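Local coordinates for hypothetical NUDIX hydrolase (Listeria monocytogenes, PDB 3SON), which is a putative Nudix hydrolase that probably cleaves nucleoside diphosphate-linked substrates with the help of bound divalent metal ions, at residues A[31-36]-A[110-115]; A[116-121]-A[132-137]. All coordinates share one frame; numbering follows the deposited sequence.

Interaction 1: residues A[31-36]-A[110-115]; sequences DVWQFV and HSELRW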
loop_
_atom_site.group_PDB
_atom_site.type_symbol
_atom_site.label_atom_id
_atom_site.label_comp_id
_atom_site.label_asym_id
_atom_site.label_seq_id
_atom_site.Cartn_x
_atom_site.Cartn_y
_atom_site.Cartn_z
ATOM N N ASP A 31 6.866 20.926 2.031
ATOM C CA ASP A 31 8.112 20.253 1.611
ATOM C C ASP A 31 7.839 18.733 1.419
ATOM O O ASP A 31 8.196 17.908 2.264
ATOM C CB ASP A 31 9.247 20.512 2.602
ATOM C CG ASP A 31 10.626 20.026 2.091
ATOM O OD1 ASP A 31 10.785 19.734 0.869
ATOM O OD2 ASP A 31 11.568 19.948 2.919
ATOM N N VAL A 32 7.194 18.400 0.311
ATOM C CA VAL A 32 6.666 17.077 0.044
ATOM C C VAL A 32 6.928 16.763 -1.423
ATOM O O VAL A 32 6.648 17.573 -2.245
ATOM C CB VAL A 32 5.113 17.073 0.301
ATOM C CG1 VAL A 32 4.425 15.918 -0.407
ATOM C CG2 VAL A 32 4.789 17.054 1.775
ATOM N N TRP A 33 7.464 15.561 -1.715
ATOM C CA TRP A 33 7.745 15.137 -3.077
ATOM C C TRP A 33 6.760 14.025 -3.351
ATOM O O TRP A 33 6.490 13.180 -2.470
ATOM C CB TRP A 33 9.149 14.569 -3.164
ATOM C CG TRP A 33 10.242 15.551 -3.111
ATOM C CD1 TRP A 33 10.932 15.998 -1.987
ATOM C CD2 TRP A 33 10.775 16.312 -4.218
ATOM N NE1 TRP A 33 11.851 16.932 -2.336
ATOM C CE2 TRP A 33 11.793 17.182 -3.659
ATOM C CE3 TRP A 33 10.499 16.381 -5.580
ATOM C CZ2 TRP A 33 12.530 18.058 -4.439
ATOM C CZ3 TRP A 33 11.262 17.252 -6.368
ATOM C CH2 TRP A 33 12.260 18.085 -5.789
ATOM N N GLN A 34 6.126 14.072 -4.507
ATOM C CA GLN A 34 5.113 13.081 -4.895
ATOM C C GLN A 34 5.067 12.858 -6.413
ATOM O O GLN A 34 5.703 13.570 -7.233
ATOM C CB GLN A 34 3.686 13.522 -4.430
ATOM C CG GLN A 34 3.227 14.845 -5.106
ATOM C CD GLN A 34 1.975 15.504 -4.532
ATOM O OE1 GLN A 34 1.679 16.663 -4.893
ATOM N NE2 GLN A 34 1.175 14.753 -3.739
ATOM N N PHE A 35 4.286 11.861 -6.800
ATOM C CA PHE A 35 3.964 11.614 -8.191
ATOM C C PHE A 35 2.640 12.295 -8.582
ATOM O O PHE A 35 2.081 13.043 -7.777
ATOM C CB PHE A 35 3.930 10.101 -8.468
ATOM C CG PHE A 35 5.269 9.403 -8.280
ATOM C CD1 PHE A 35 6.376 9.805 -8.967
ATOM C CD2 PHE A 35 5.376 8.231 -7.489
ATOM C CE1 PHE A 35 7.600 9.109 -8.826
ATOM C CE2 PHE A 35 6.588 7.571 -7.296
ATOM C CZ PHE A 35 7.708 8.005 -7.969
ATOM N N VAL A 36 2.262 12.162 -9.853
ATOM C CA VAL A 36 0.985 12.614 -10.345
ATOM C C VAL A 36 -0.081 11.827 -9.576
ATOM O O VAL A 36 0.022 10.615 -9.410
ATOM C CB VAL A 36 0.870 12.409 -11.874
ATOM C CG1 VAL A 36 -0.572 12.560 -12.395
ATOM C CG2 VAL A 36 1.776 13.320 -12.619
ATOM N N HIS A 110 2.595 22.603 -7.766
ATOM C CA HIS A 110 3.983 22.164 -7.718
ATOM C C HIS A 110 5.011 23.220 -8.025
ATOM O O HIS A 110 4.775 24.153 -8.834
ATOM C CB HIS A 110 4.185 20.937 -8.675
ATOM C CG HIS A 110 3.320 19.764 -8.302
ATOM N ND1 HIS A 110 2.337 19.339 -9.098
ATOM C CD2 HIS A 110 3.268 18.976 -7.182
ATOM C CE1 HIS A 110 1.683 18.351 -8.507
ATOM N NE2 HIS A 110 2.241 18.128 -7.342
ATOM N N SER A 111 6.185 23.080 -7.396
ATOM C CA SER A 111 7.296 24.038 -7.533
ATOM C C SER A 111 8.457 23.543 -8.382
ATOM O O SER A 111 9.301 24.318 -8.757
ATOM C CB SER A 111 7.860 24.419 -6.167
ATOM O OG SER A 111 8.453 23.339 -5.471
ATOM N N GLU A 112 8.463 22.275 -8.666
ATOM C CA GLU A 112 9.569 21.677 -9.370
ATOM C C GLU A 112 9.163 20.275 -9.821
ATOM O O GLU A 112 8.529 19.541 -9.075
ATOM C CB GLU A 112 10.837 21.658 -8.451
ATOM C CG GLU A 112 11.983 20.788 -8.981
ATOM C CD GLU A 112 13.231 20.855 -8.186
ATOM O OE1 GLU A 112 13.306 21.625 -7.195
ATOM O OE2 GLU A 112 14.220 20.177 -8.582
ATOM N N LEU A 113 9.582 19.918 -11.053
ATOM C CA LEU A 113 9.667 18.529 -11.503
ATOM C C LEU A 113 11.190 18.242 -11.510
ATOM O O LEU A 113 11.954 19.036 -12.097
ATOM C CB LEU A 113 9.176 18.373 -12.924
ATOM C CG LEU A 113 9.292 16.984 -13.643
ATOM C CD1 LEU A 113 8.454 15.940 -12.960
ATOM C CD2 LEU A 113 9.016 17.010 -15.149
ATOM N N ARG A 114 11.616 17.195 -10.808
ATOM C CA ARG A 114 12.986 16.767 -10.823
ATOM C C ARG A 114 13.113 15.353 -11.396
ATOM O O ARG A 114 12.391 14.428 -11.004
ATOM C CB ARG A 114 13.546 16.852 -9.391
ATOM C CG ARG A 114 15.066 16.715 -9.316
ATOM C CD ARG A 114 15.469 16.563 -7.853
ATOM N NE ARG A 114 15.498 17.856 -7.163
ATOM C CZ ARG A 114 15.862 18.049 -5.893
ATOM N NH1 ARG A 114 16.270 17.047 -5.121
ATOM N NH2 ARG A 114 15.865 19.282 -5.382
ATOM N N TRP A 115 14.027 15.222 -12.347
ATOM C CA TRP A 115 14.334 13.961 -13.022
ATOM C C TRP A 115 15.515 13.357 -12.289
ATOM O O TRP A 115 16.618 13.962 -12.229
ATOM C CB TRP A 115 14.727 14.257 -14.465
ATOM C CG TRP A 115 13.585 14.649 -15.295
ATOM C CD1 TRP A 115 13.335 15.869 -15.867
ATOM C CD2 TRP A 115 12.456 13.825 -15.643
ATOM N NE1 TRP A 115 12.132 15.862 -16.540
ATOM C CE2 TRP A 115 11.558 14.651 -16.422
ATOM C CE3 TRP A 115 12.084 12.516 -15.359
ATOM C CZ2 TRP A 115 10.342 14.176 -16.911
ATOM C CZ3 TRP A 115 10.847 12.070 -15.822
ATOM C CH2 TRP A 115 10.025 12.864 -16.627
#

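Interaction 2: residues A[116-121]-A[132-137]; sequences VSYESA and TALYEL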
loop_
_atom_site.group_PDB
_atom_site.type_symbol
_atom_site.label_atom_id
_atom_site.label_comp_id
_atom_site.label_asym_id
_atom_site.label_seq_id
_atom_site.Cartn_x
_atom_site.Cartn_y
_atom_site.Cartn_z
ATOM N N VAL A 116 15.285 12.214 -11.631
ATOM C CA VAL A 116 16.234 11.641 -10.691
ATOM C C VAL A 116 16.397 10.145 -10.941
ATOM O O VAL A 116 15.558 9.508 -11.555
ATOM C CB VAL A 116 15.738 11.860 -9.238
ATOM C CG1 VAL A 116 15.663 13.362 -8.933
ATOM C CG2 VAL A 116 14.352 11.227 -9.039
ATOM N N SER A 117 17.481 9.571 -10.426
ATOM C CA SER A 117 17.678 8.149 -10.553
ATOM C C SER A 117 16.678 7.404 -9.667
ATOM O O SER A 117 16.048 7.975 -8.803
ATOM C CB SER A 117 19.066 7.758 -10.092
ATOM O OG SER A 117 19.156 7.960 -8.704
ATOM N N TYR A 118 16.557 6.119 -9.907
ATOM C CA TYR A 118 15.740 5.271 -9.069
ATOM C C TYR A 118 16.027 5.501 -7.597
ATOM O O TYR A 118 15.141 5.824 -6.754
ATOM C CB TYR A 118 15.950 3.786 -9.453
ATOM C CG TYR A 118 15.241 2.834 -8.528
ATOM C CD1 TYR A 118 13.869 2.629 -8.620
ATOM C CD2 TYR A 118 15.911 2.200 -7.496
ATOM C CE1 TYR A 118 13.186 1.813 -7.706
ATOM C CE2 TYR A 118 15.252 1.348 -6.619
ATOM C CZ TYR A 118 13.905 1.121 -6.750
ATOM O OH TYR A 118 13.239 0.287 -5.864
ATOM N N GLU A 119 17.298 5.374 -7.263
ATOM C CA GLU A 119 17.718 5.403 -5.879
ATOM C C GLU A 119 17.450 6.767 -5.268
ATOM O O GLU A 119 16.973 6.858 -4.127
ATOM C CB GLU A 119 19.183 4.943 -5.798
ATOM C CG GLU A 119 19.356 3.513 -6.315
ATOM C CD GLU A 119 19.502 3.336 -7.844
ATOM O OE1 GLU A 119 19.581 4.330 -8.637
ATOM O OE2 GLU A 119 19.602 2.140 -8.272
ATOM N N SER A 120 17.581 7.826 -6.073
ATOM C CA SER A 120 17.329 9.180 -5.594
ATOM C C SER A 120 15.861 9.410 -5.366
ATOM O O SER A 120 15.480 9.938 -4.341
ATOM C CB SER A 120 17.899 10.231 -6.540
ATOM O OG SER A 120 19.324 10.132 -6.538
ATOM N N ALA A 121 15.038 8.839 -6.270
ATOM C CA ALA A 121 13.569 8.936 -6.159
ATOM C C ALA A 121 13.066 8.262 -4.869
ATOM O O ALA A 121 12.201 8.814 -4.168
ATOM C CB ALA A 121 12.937 8.293 -7.387
ATOM N N THR A 132 6.817 1.129 -3.715
ATOM C CA THR A 132 6.502 -0.170 -4.284
ATOM C C THR A 132 6.196 -0.066 -5.778
ATOM O O THR A 132 6.774 -0.841 -6.572
ATOM C CB THR A 132 5.377 -0.871 -3.547
ATOM O OG1 THR A 132 5.821 -1.131 -2.202
ATOM C CG2 THR A 132 4.991 -2.233 -4.251
ATOM N N ALA A 133 5.343 0.877 -6.167
ATOM C CA ALA A 133 5.060 1.149 -7.596
ATOM C C ALA A 133 6.356 1.489 -8.405
ATOM O O ALA A 133 6.618 0.960 -9.560
ATOM C CB ALA A 133 3.972 2.256 -7.733
ATOM N N LEU A 134 7.239 2.232 -7.771
ATOM C CA LEU A 134 8.453 2.668 -8.449
ATOM C C LEU A 134 9.382 1.476 -8.644
ATOM O O LEU A 134 9.967 1.337 -9.692
ATOM C CB LEU A 134 9.151 3.789 -7.667
ATOM C CG LEU A 134 10.438 4.289 -8.322
ATOM C CD1 LEU A 134 10.116 4.854 -9.668
ATOM C CD2 LEU A 134 11.125 5.349 -7.464
ATOM N N TYR A 135 9.506 0.622 -7.627
ATOM C CA TYR A 135 10.283 -0.627 -7.747
ATOM C C TYR A 135 9.839 -1.444 -8.950
ATOM O O TYR A 135 10.661 -1.916 -9.770
ATOM C CB TYR A 135 10.137 -1.464 -6.458
ATOM C CG TYR A 135 10.699 -2.807 -6.618
ATOM C CD1 TYR A 135 12.056 -3.011 -6.596
ATOM C CD2 TYR A 135 9.878 -3.888 -6.880
ATOM C CE1 TYR A 135 12.594 -4.291 -6.819
ATOM C CE2 TYR A 135 10.396 -5.133 -7.086
ATOM C CZ TYR A 135 11.754 -5.326 -7.065
ATOM O OH TYR A 135 12.255 -6.613 -7.279
ATOM N N GLU A 136 8.548 -1.705 -9.006
ATOM C CA GLU A 136 7.966 -2.482 -10.122
ATOM C C GLU A 136 8.309 -1.819 -11.479
ATOM O O GLU A 136 8.729 -2.459 -12.414
ATOM C CB GLU A 136 6.449 -2.590 -9.951
ATOM C CG GLU A 136 5.863 -3.348 -11.135
ATOM C CD GLU A 136 4.347 -3.375 -11.179
ATOM O OE1 GLU A 136 3.657 -2.915 -10.202
ATOM O OE2 GLU A 136 3.838 -3.830 -12.247
ATOM N N LEU A 137 8.025 -0.537 -11.604
ATOM C CA LEU A 137 8.367 0.180 -12.843
ATOM C C LEU A 137 9.846 -0.003 -13.246
ATOM O O LEU A 137 10.170 -0.245 -14.423
ATOM C CB LEU A 137 8.053 1.672 -12.704
ATOM C CG LEU A 137 8.422 2.587 -13.907
ATOM C CD1 LEU A 137 7.902 2.030 -15.239
ATOM C CD2 LEU A 137 8.086 4.078 -13.684
#

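Interaction 1: residues A[31-36]-A[110-115]
Trp33 brings the six-membered part of its indole against the side chain of Arg114, and Gln34 reaches His110. The leading atom of the indole is CH2, which lies 3.5 Å from Arg114 NE and approaches one face of the guanidinium near its rim; the two planes are 53° apart, so the groups meet aslant and are not stacked. On the aliphatic part of the arginine, Arg114 CB packs 3.8 Å from Trp33 CZ3. Glu112 comes to the edge of the indole, its CD 3.8 Å from Trp33 CH2. The arginine chain bends at chi3 (-80°), which turns Arg114 NE to Glu112 OE2, 3.0 Å away, in a salt bridge that reaches the oxygen from above the carboxylate plane while staying near the guanidinium plane. This salt bridge within 110-115 probably limits the rotation of the guanidinium that faces the indole.

In the second cluster, His110 NE2 donates to Gln34 OE1 over 2.9 Å, with the oxygen close to the imidazole plane and amide and ring turned 76° apart. Gln34 OE1 also accepts from Arg27, so two donors grip it. Between the two segments runs strand 20-27: Gln34 pairs by backbone bonds with Leu25, Glu112 with His26 and Arg114 with Val24. His26 also meets the Trp33 ring edge-to-face. Strands 33-39 and 110-116 thus touch by side chains across that strand, as in the mixed sheet of the Nudix fold; the His110 side chain lies about 7 Å from the bound calcium and touches Glu57, a calcium ligand on helix 46-58, the helix of the Nudix box.

Interaction 2: residues A[116-121]-A[132-137]
Helices 118-124 and 128-142 come closest at Tyr118 and Leu134, whose CA atoms are 7.8 Å apart. Between them the side chains of Tyr118 and Leu134 lie alongside each other, pointing opposite ways. With CG anti to the backbone N (chi1 174°), the Tyr118 ring is carried toward helix 128-142, and its CE1 meets Leu134 CG at 3.7 Å and Tyr135 CA at 3.8 Å. Further out, Tyr118 OH reaches the edge of the Tyr135 ring in its plane, 3.6 Å from Tyr135 CD1; this is contact with carbon, and no hydrogen bond joins the two segments. Deeper in, the CD2 branch of Leu134 presses on Ala121 CB at 3.5 Å, tighter than usual for two carbons; a methyl is all that Ala121 offers here.

The first helix is started by Ser117, the N-cap, whose OG accepts from Ser120 N at 3.1 Å, capping the first turn, which carries Tyr118. Beneath the pair, Leu134 packs on Ile11 and Phe22 of the sheet and on Leu125. On its outer side Tyr135 meets Phe78 of the second subunit, ring to ring, and also packs on Tyr86 of that subunit. The result is an apolar helix-helix packing laid by helices 118-124 and 128-142 over the beta-sheet of the Nudix fold, with its outer edge taking part in the dimer interface.

The two contacts follow one another along the chain: interaction 1 is closed by strand 110-116 before interaction 2 opens with helix 118-124, the next element. Their centres are 14 Å apart, each about 11 Å from the centre of the chain, and apart from adjoining in sequence they do not touch. Strand 20-27 is common ground, since it pairs with strands 33-39 and 110-116 and supplies Phe22 beneath the helices. Interaction 1 lies at the surface beside helix 46-58, which carries the calcium ligands Glu53 and Glu57, whereas interaction 2 is partly buried and extends toward the second subunit. The shared sheet thus carries the metal-site side and the dimer-facing side in one Nudix domain.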